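Local coordinates for protein probable glutathione reductase (Sinorhizobium meliloti, PDB 4DNA) that probably reduces glutathione disulfide to glutathione with NADPH, working through a bound FAD and a redox-active disulfide, at residues 231-245 with 248-260. Residues are numbered along the deposited sequence; the frame is centred on the assembly and turned at random.
Sequences EDIIQSVSADADGRR and TTMKHGEIVADQV
Arg244 reaches across to Asp258 at one end of this contact: its chain bends at chi3 (-97°), bringing NH2 to within 3.1 Å of Asp258 OD1 in a salt bridge. The oxygen is met on its syn side, tilted from the guanidinium plane. That NH2 also pairs with Glu171, whose backbone N bonds to Asp258 OD2, closing a compact charged cluster. With an alanine here, Asp258 and Glu171 would probably lose the guanidinium they share, leaving two carboxylates close together without the positive charge between them.

Next door, Arg245 and Ala257 form an antiparallel hydrogen-bonded pair, with Arg245 N to Ala257 O and Ala257 N to Arg245 O both 2.8 Å. The Arg245 side chain lays its CB on Val260 CG2, 3.8 Å away, while a water links its NH1, weakly, to Gln259 OE1.

Farther along, Gln235 N gives a 2.6 Å bond to Thr248 O, and Thr248 N answers with one of 2.8 Å to Ser236 O. Gln235 bends at chi2 (-87°), and its amide end lies against CG of the selenomethionine Met250, the two side chains crossing at about a right angle. The Ile234 side chain runs past that of Val260 in the opposite direction, CD1 against CG1.

At the far end, Lys251 runs out extended to put NZ 3.1 Å from Glu231 O, in the carbonyl plane. His252 turns its ring edge, at ND1, to Asp232 OD2 for a hydrogen bond; OD2 crowds Thr249, making its exact place doubtful.

Strands 234-239, 245-249 and 254-257 make an antiparallel meander connecting strands 227-229 and 259-262 of the parallel sheet in the probable NADPH-binding domain. Its chemistry is divided: a salt bridge at one end, lysine-carbonyl and histidine-carboxylate bonds at the other, backbone bonds between, with Ile234 supplying apolar contact to Leu174 and Ala176 of strand 172-176.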
ATOM      1  N   GLU A 231     -19.397  26.882  -1.148  1.00 76.89           N
ATOM      2  CA  GLU A 231     -20.439  27.687  -1.789  1.00 77.34           C
ATOM      3  C   GLU A 231     -20.090  29.162  -1.774  1.00 79.06           C
ATOM      4  O   GLU A 231     -20.925  29.998  -1.430  1.00 80.07           O
ATOM      5  CB  GLU A 231     -21.801  27.497  -1.100  1.00 79.21           C
ATOM      6  CG  GLU A 231     -22.226  26.058  -0.825  1.00 79.23           C
ATOM      7  CD  GLU A 231     -23.727  25.916  -0.673  1.00 79.98           C
ATOM      8  OE1 GLU A 231     -24.445  26.914  -0.874  1.00 81.65           O
ATOM      9  OE2 GLU A 231     -24.198  24.804  -0.369  1.00 80.75           O
ATOM     10  N   ASP A 232     -18.856  29.479  -2.145  1.00 79.35           N
ATOM     11  CA  ASP A 232     -18.364  30.849  -2.053  1.00 79.85           C
ATOM     12  C   ASP A 232     -17.243  31.111  -3.041  1.00 79.83           C
ATOM     13  O   ASP A 232     -16.609  30.184  -3.529  1.00 79.06           O
ATOM     14  CB  ASP A 232     -17.890  31.136  -0.630  1.00 80.13           C
ATOM     15  CG  ASP A 232     -17.877  32.612  -0.300  1.00 82.32           C
ATOM     16  OD1 ASP A 232     -18.325  33.445  -1.124  1.00 83.18           O
ATOM     17  OD2 ASP A 232     -17.407  32.936   0.808  1.00 82.38           O
ATOM     18  N   ILE A 233     -16.999  32.392  -3.298  1.00 81.12           N
ATOM     19  CA  ILE A 233     -16.158  32.858  -4.389  1.00 80.57           C
ATOM     20  C   ILE A 233     -15.337  34.053  -3.899  1.00 82.53           C
ATOM     21  O   ILE A 233     -15.757  34.752  -2.967  1.00 84.19           O
ATOM     22  CB  ILE A 233     -17.065  33.243  -5.596  1.00 82.91           C
ATOM     23  CG1 ILE A 233     -16.372  32.967  -6.934  1.00 88.20           C
ATOM     24  CG2 ILE A 233     -17.607  34.670  -5.500  1.00 86.82           C
ATOM     25  CD1 ILE A 233     -17.345  32.746  -8.084  1.00 87.14           C
ATOM     26  N   ILE A 234     -14.179  34.296  -4.508  1.00 80.55           N
ATOM     27  CA  ILE A 234     -13.436  35.545  -4.244  1.00 81.61           C
ATOM     28  C   ILE A 234     -13.909  36.691  -5.161  1.00 82.57           C
ATOM     29  O   ILE A 234     -13.808  36.578  -6.386  1.00 82.10           O
ATOM     30  CB  ILE A 234     -11.905  35.344  -4.349  1.00 80.22           C
ATOM     31  CG1 ILE A 234     -11.409  34.463  -3.208  1.00 78.62           C
ATOM     32  CG2 ILE A 234     -11.168  36.678  -4.304  1.00 81.52           C
ATOM     33  CD1 ILE A 234      -9.983  33.993  -3.364  1.00 78.21           C
ATOM     34  N   GLN A 235     -14.442  37.768  -4.561  1.00 84.10           N
ATOM     35  CA  GLN A 235     -14.892  38.974  -5.295  1.00 86.20           C
ATOM     36  C   GLN A 235     -13.697  39.682  -5.953  1.00 85.45           C
ATOM     37  O   GLN A 235     -13.743  40.032  -7.140  1.00 85.26           O
ATOM     38  CB  GLN A 235     -15.619  39.996  -4.384  1.00 88.87           C
ATOM     39  CG  GLN A 235     -16.641  39.468  -3.383  1.00 89.34           C
ATOM     40  CD  GLN A 235     -18.039  39.313  -3.953  1.00 92.34           C
ATOM     41  OE1 GLN A 235     -18.231  38.704  -5.006  1.00 90.36           O
ATOM     42  NE2 GLN A 235     -19.029  39.844  -3.243  1.00 93.31           N
ATOM     43  N   SER A 236     -12.641  39.895  -5.160  1.00 85.95           N
ATOM     44  CA  SER A 236     -11.416  40.582  -5.596  1.00 85.56           C
ATOM     45  C   SER A 236     -10.273  40.402  -4.597  1.00 82.98           C
ATOM     46  O   SER A 236     -10.500  40.185  -3.400  1.00 83.94           O
ATOM     47  CB  SER A 236     -11.674  42.073  -5.766  1.00 85.70           C
ATOM     48  OG  SER A 236     -11.956  42.647  -4.509  1.00 85.59           O
ATOM     49  N   VAL A 237      -9.048  40.515  -5.099  1.00 81.93           N
ATOM     50  CA  VAL A 237      -7.873  40.492  -4.251  1.00 81.39           C
ATOM     51  C   VAL A 237      -7.199  41.847  -4.326  1.00 83.02           C
ATOM     52  O   VAL A 237      -7.134  42.460  -5.398  1.00 84.08           O
ATOM     53  CB  VAL A 237      -6.865  39.397  -4.670  1.00 79.81           C
ATOM     54  CG1 VAL A 237      -5.707  39.321  -3.684  1.00 79.82           C
ATOM     55  CG2 VAL A 237      -7.536  38.036  -4.761  1.00 77.69           C
ATOM     56  N   SER A 238      -6.714  42.313  -3.176  1.00 83.51           N
ATOM     57  CA  SER A 238      -5.846  43.481  -3.116  1.00 84.67           C
ATOM     58  C   SER A 238      -4.729  43.312  -2.066  1.00 85.26           C
ATOM     59  O   SER A 238      -4.844  42.498  -1.136  1.00 83.47           O
ATOM     60  CB  SER A 238      -6.658  44.735  -2.828  1.00 86.18           C
ATOM     61  OG  SER A 238      -6.836  44.869  -1.437  1.00 86.97           O
ATOM     62  N   ALA A 239      -3.659  44.095  -2.233  1.00 86.16           N
ATOM     63  CA  ALA A 239      -2.521  44.131  -1.311  1.00 85.38           C
ATOM     64  C   ALA A 239      -2.681  45.201  -0.220  1.00 88.86           C
ATOM     65  O   ALA A 239      -3.121  46.325  -0.499  1.00 89.53           O
ATOM     66  CB  ALA A 239      -1.232  44.363  -2.085  1.00 85.95           C
ATOM     67  N   ASP A 240      -2.315  44.845   1.014  1.00 88.35           N
ATOM     68  CA  ASP A 240      -2.341  45.782   2.139  1.00 89.03           C
ATOM     69  C   ASP A 240      -0.996  46.499   2.291  1.00 89.97           C
ATOM     70  O   ASP A 240      -0.109  46.360   1.441  1.00 89.65           O
ATOM     71  CB  ASP A 240      -2.765  45.076   3.441  1.00 88.73           C
ATOM     72  CG  ASP A 240      -1.658  44.214   4.054  1.00 88.63           C
ATOM     73  OD1 ASP A 240      -0.556  44.105   3.468  1.00 87.24           O
ATOM     74  OD2 ASP A 240      -1.903  43.641   5.142  1.00 89.79           O
ATOM     75  N   ALA A 241      -0.850  47.260   3.373  1.00 91.57           N
ATOM     76  CA  ALA A 241       0.373  48.020   3.622  1.00 92.53           C
ATOM     77  C   ALA A 241       1.594  47.106   3.728  1.00 90.81           C
ATOM     78  O   ALA A 241       2.672  47.449   3.239  1.00 90.46           O
ATOM     79  CB  ALA A 241       0.225  48.880   4.873  1.00 93.54           C
ATOM     80  N   ASP A 242       1.405  45.927   4.324  1.00 89.62           N
ATOM     81  CA  ASP A 242       2.526  45.041   4.677  1.00 88.11           C
ATOM     82  C   ASP A 242       2.945  44.026   3.614  1.00 84.94           C
ATOM     83  O   ASP A 242       3.766  43.154   3.890  1.00 84.30           O
ATOM     84  CB  ASP A 242       2.231  44.315   5.993  1.00 86.98           C
ATOM     85  CG  ASP A 242       1.902  45.268   7.122  1.00 90.71           C
ATOM     86  OD1 ASP A 242       2.426  46.409   7.148  1.00 90.67           O
ATOM     87  OD2 ASP A 242       1.110  44.864   7.992  1.00 94.30           O
ATOM     88  N   GLY A 243       2.389  44.141   2.410  1.00 85.62           N
ATOM     89  CA  GLY A 243       2.657  43.175   1.338  1.00 83.30           C
ATOM     90  C   GLY A 243       1.728  41.966   1.335  1.00 81.36           C
ATOM     91  O   GLY A 243       1.663  41.224   0.349  1.00 79.53           O
ATOM     92  N   ARG A 244       1.011  41.772   2.442  1.00 81.74           N
ATOM     93  CA  ARG A 244       0.019  40.710   2.570  1.00 79.53           C
ATOM     94  C   ARG A 244      -1.179  40.936   1.656  1.00 79.77           C
ATOM     95  O   ARG A 244      -1.412  42.056   1.205  1.00 81.69           O
ATOM     96  CB  ARG A 244      -0.438  40.582   4.026  1.00 78.95           C
ATOM     97  CG  ARG A 244       0.376  39.576   4.815  1.00 78.01           C
ATOM     98  CD  ARG A 244      -0.238  39.279   6.166  1.00 79.95           C
ATOM     99  NE  ARG A 244       0.375  40.078   7.223  1.00 84.98           N
ATOM    100  CZ  ARG A 244       1.382  39.666   7.987  1.00 84.31           C
ATOM    101  NH1 ARG A 244       1.871  40.464   8.923  1.00 82.71           N
ATOM    102  NH2 ARG A 244       1.893  38.452   7.825  1.00 85.87           N
ATOM    103  N   ARG A 245      -1.931  39.869   1.391  1.00 76.84           N
ATOM    104  CA  ARG A 245      -3.069  39.924   0.476  1.00 77.55           C
ATOM    105  C   ARG A 245      -4.410  39.885   1.181  1.00 78.22           C
ATOM    106  O   ARG A 245      -4.681  39.014   2.016  1.00 77.72           O
ATOM    107  CB  ARG A 245      -2.994  38.804  -0.560  1.00 74.81           C
ATOM    108  CG  ARG A 245      -2.013  39.068  -1.691  1.00 72.72           C
ATOM    109  CD  ARG A 245      -0.590  38.659  -1.337  1.00 73.45           C
ATOM    110  NE  ARG A 245       0.256  38.682  -2.526  1.00 73.88           N
ATOM    111  CZ  ARG A 245       0.978  39.726  -2.920  1.00 75.85           C
ATOM    112  NH1 ARG A 245       1.686  39.644  -4.027  1.00 75.07           N
ATOM    113  NH2 ARG A 245       0.997  40.854  -2.218  1.00 78.58           N
ATOM    114  N   THR A 248     -11.487  39.506  -0.896  1.00 84.62           N
ATOM    115  CA  THR A 248     -12.892  39.822  -0.616  1.00 85.38           C
ATOM    116  C   THR A 248     -13.818  38.683  -1.032  1.00 83.52           C
ATOM    117  O   THR A 248     -13.689  38.098  -2.106  1.00 83.70           O
ATOM    118  CB  THR A 248     -13.309  41.161  -1.268  1.00 87.86           C
ATOM    119  OG1 THR A 248     -12.352  42.166  -0.911  1.00 89.63           O
ATOM    120  CG2 THR A 248     -14.700  41.616  -0.814  1.00 87.02           C
ATOM    121  N   THR A 249     -14.756  38.381  -0.152  1.00 84.56           N
ATOM    122  CA  THR A 249     -15.597  37.220  -0.283  1.00 84.50           C
ATOM    123  C   THR A 249     -17.036  37.682  -0.285  1.00 86.77           C
ATOM    124  O   THR A 249     -17.353  38.690   0.340  1.00 88.16           O
ATOM    125  CB  THR A 249     -15.334  36.297   0.910  1.00 84.14           C
ATOM    126  OG1 THR A 249     -14.032  35.714   0.771  1.00 81.25           O
ATOM    127  CG2 THR A 249     -16.344  35.213   0.988  1.00 84.24           C
HETATM  128  N   MSE A 250     -17.900  36.964  -1.000  1.00 86.26           N
HETATM  129  CA  MSE A 250     -19.343  37.231  -0.946  1.00 89.29           C
HETATM  130  C   MSE A 250     -19.821  37.017   0.463  1.00 88.54           C
HETATM  131  O   MSE A 250     -20.473  37.889   1.060  1.00 88.70           O
HETATM  132  CB  MSE A 250     -20.131  36.243  -1.801  1.00 88.51           C
HETATM  133  CG  MSE A 250     -20.307  36.630  -3.267  1.00 93.90           C
HETATM  134 SE   MSE A 250     -21.797  35.555  -4.007  1.00119.76          SE
HETATM  135  CE  MSE A 250     -20.903  34.523  -5.444  1.00 96.31           C
ATOM    136  N   LYS A 251     -19.451  35.862   1.013  1.00 87.01           N
ATOM    137  CA  LYS A 251     -20.065  35.344   2.226  1.00 86.66           C
ATOM    138  C   LYS A 251     -19.244  35.453   3.523  1.00 87.98           C
ATOM    139  O   LYS A 251     -19.812  35.661   4.592  1.00 90.07           O
ATOM    140  CB  LYS A 251     -20.525  33.910   1.984  1.00 85.70           C
ATOM    141  CG  LYS A 251     -21.480  33.788   0.805  1.00 86.57           C
ATOM    142  CD  LYS A 251     -22.213  32.459   0.794  1.00 84.11           C
ATOM    143  CE  LYS A 251     -23.117  32.364  -0.423  1.00 83.29           C
ATOM    144  NZ  LYS A 251     -23.759  31.026  -0.518  1.00 80.57           N
ATOM    145  N   HIS A 252     -17.925  35.330   3.444  1.00 86.54           N
ATOM    146  CA  HIS A 252     -17.116  35.328   4.664  1.00 86.71           C
ATOM    147  C   HIS A 252     -16.257  36.554   4.830  1.00 87.10           C
ATOM    148  O   HIS A 252     -15.151  36.466   5.370  1.00 85.90           O
ATOM    149  CB  HIS A 252     -16.278  34.057   4.741  1.00 84.45           C
ATOM    150  CG  HIS A 252     -17.075  32.778   4.531  1.00 85.65           C
ATOM    151  ND1 HIS A 252     -17.292  32.246   3.308  1.00 83.29           N
ATOM    152  CD2 HIS A 252     -17.699  31.925   5.443  1.00 84.71           C
ATOM    153  CE1 HIS A 252     -18.019  31.121   3.430  1.00 81.99           C
ATOM    154  NE2 HIS A 252     -18.267  30.924   4.736  1.00 83.05           N
ATOM    155  N   GLY A 253     -16.771  37.710   4.391  1.00 88.76           N
ATOM    156  CA  GLY A 253     -16.065  39.004   4.507  1.00 88.69           C
ATOM    157  C   GLY A 253     -14.701  39.025   3.825  1.00 88.46           C
ATOM    158  O   GLY A 253     -14.502  38.380   2.782  1.00 86.82           O
ATOM    159  N   GLU A 254     -13.748  39.744   4.418  1.00 88.28           N
ATOM    160  CA  GLU A 254     -12.398  39.827   3.848  1.00 86.92           C
ATOM    161  C   GLU A 254     -11.332  39.072   4.646  1.00 85.53           C
ATOM    162  O   GLU A 254     -11.190  39.267   5.852  1.00 86.72           O
ATOM    163  CB  GLU A 254     -11.985  41.285   3.589  1.00 89.33           C
ATOM    164  CG  GLU A 254     -12.077  42.239   4.778  1.00 90.39           C
ATOM    165  CD  GLU A 254     -12.018  43.695   4.358  1.00 93.79           C
ATOM    166  OE1 GLU A 254     -11.992  43.968   3.141  1.00 92.76           O
ATOM    167  OE2 GLU A 254     -12.009  44.575   5.246  1.00 99.14           O
ATOM    168  N   ILE A 255     -10.590  38.215   3.948  1.00 83.25           N
ATOM    169  CA  ILE A 255      -9.596  37.353   4.582  1.00 82.71           C
ATOM    170  C   ILE A 255      -8.201  37.797   4.182  1.00 82.02           C
ATOM    171  O   ILE A 255      -7.901  37.947   2.983  1.00 81.29           O
ATOM    172  CB  ILE A 255      -9.755  35.856   4.196  1.00 80.30           C
ATOM    173  CG1 ILE A 255     -11.190  35.533   3.785  1.00 80.79           C
ATOM    174  CG2 ILE A 255      -9.299  34.954   5.337  1.00 79.60           C
ATOM    175  CD1 ILE A 255     -11.488  34.051   3.696  1.00 78.72           C
ATOM    176  N   VAL A 256      -7.345  37.999   5.178  1.00 79.95           N
ATOM    177  CA  VAL A 256      -5.976  38.399   4.891  1.00 79.78           C
ATOM    178  C   VAL A 256      -5.067  37.188   4.970  1.00 77.10           C
ATOM    179  O   VAL A 256      -5.171  36.394   5.902  1.00 77.37           O
ATOM    180  CB  VAL A 256      -5.476  39.510   5.840  1.00 80.21           C
ATOM    181  CG1 VAL A 256      -4.171  40.089   5.313  1.00 80.81           C
ATOM    182  CG2 VAL A 256      -6.504  40.626   5.980  1.00 78.31           C
ATOM    183  N   ALA A 257      -4.192  37.030   3.983  1.00 75.89           N
ATOM    184  CA  ALA A 257      -3.196  35.946   4.015  1.00 74.40           C
ATOM    185  C   ALA A 257      -1.911  36.367   3.329  1.00 72.89           C
ATOM    186  O   ALA A 257      -1.913  37.301   2.525  1.00 73.69           O
ATOM    187  CB  ALA A 257      -3.750  34.686   3.374  1.00 73.03           C
ATOM    188  N   ASP A 258      -0.814  35.686   3.654  1.00 72.73           N
ATOM    189  CA  ASP A 258       0.466  35.943   2.995  1.00 72.44           C
ATOM    190  C   ASP A 258       0.418  35.666   1.479  1.00 71.10           C
ATOM    191  O   ASP A 258       0.912  36.452   0.681  1.00 70.61           O
ATOM    192  CB  ASP A 258       1.596  35.170   3.675  1.00 71.84           C
ATOM    193  CG  ASP A 258       2.069  35.829   4.959  1.00 75.08           C
ATOM    194  OD1 ASP A 258       2.081  37.070   5.026  1.00 76.09           O
ATOM    195  OD2 ASP A 258       2.450  35.114   5.905  1.00 77.25           O
ATOM    196  N   GLN A 259      -0.198  34.558   1.084  1.00 70.40           N
ATOM    197  CA  GLN A 259      -0.359  34.240  -0.336  1.00 68.81           C
ATOM    198  C   GLN A 259      -1.798  33.819  -0.619  1.00 69.62           C
ATOM    199  O   GLN A 259      -2.483  33.267   0.263  1.00 68.46           O
ATOM    200  CB  GLN A 259       0.602  33.128  -0.772  1.00 67.36           C
ATOM    201  CG  GLN A 259       2.070  33.398  -0.483  1.00 68.31           C
ATOM    202  CD  GLN A 259       2.729  34.309  -1.507  1.00 68.67           C
ATOM    203  OE1 GLN A 259       2.371  34.320  -2.680  1.00 69.11           O
ATOM    204  NE2 GLN A 259       3.708  35.068  -1.061  1.00 68.46           N
ATOM    205  N   VAL A 260      -2.248  34.098  -1.847  1.00 69.24           N
ATOM    206  CA  VAL A 260      -3.547  33.636  -2.338  1.00 68.48           C
ATOM    207  C   VAL A 260      -3.342  32.799  -3.595  1.00 67.59           C
ATOM    208  O   VAL A 260      -2.979  33.317  -4.638  1.00 68.75           O
ATOM    209  CB  VAL A 260      -4.516  34.798  -2.635  1.00 69.96           C
ATOM    210  CG1 VAL A 260      -5.822  34.261  -3.202  1.00 69.93           C
ATOM    211  CG2 VAL A 260      -4.786  35.606  -1.374  1.00 71.23           C
TER
HETATM  212  O   HOH W   1       2.890  36.832  -4.055  1.00 45.99           O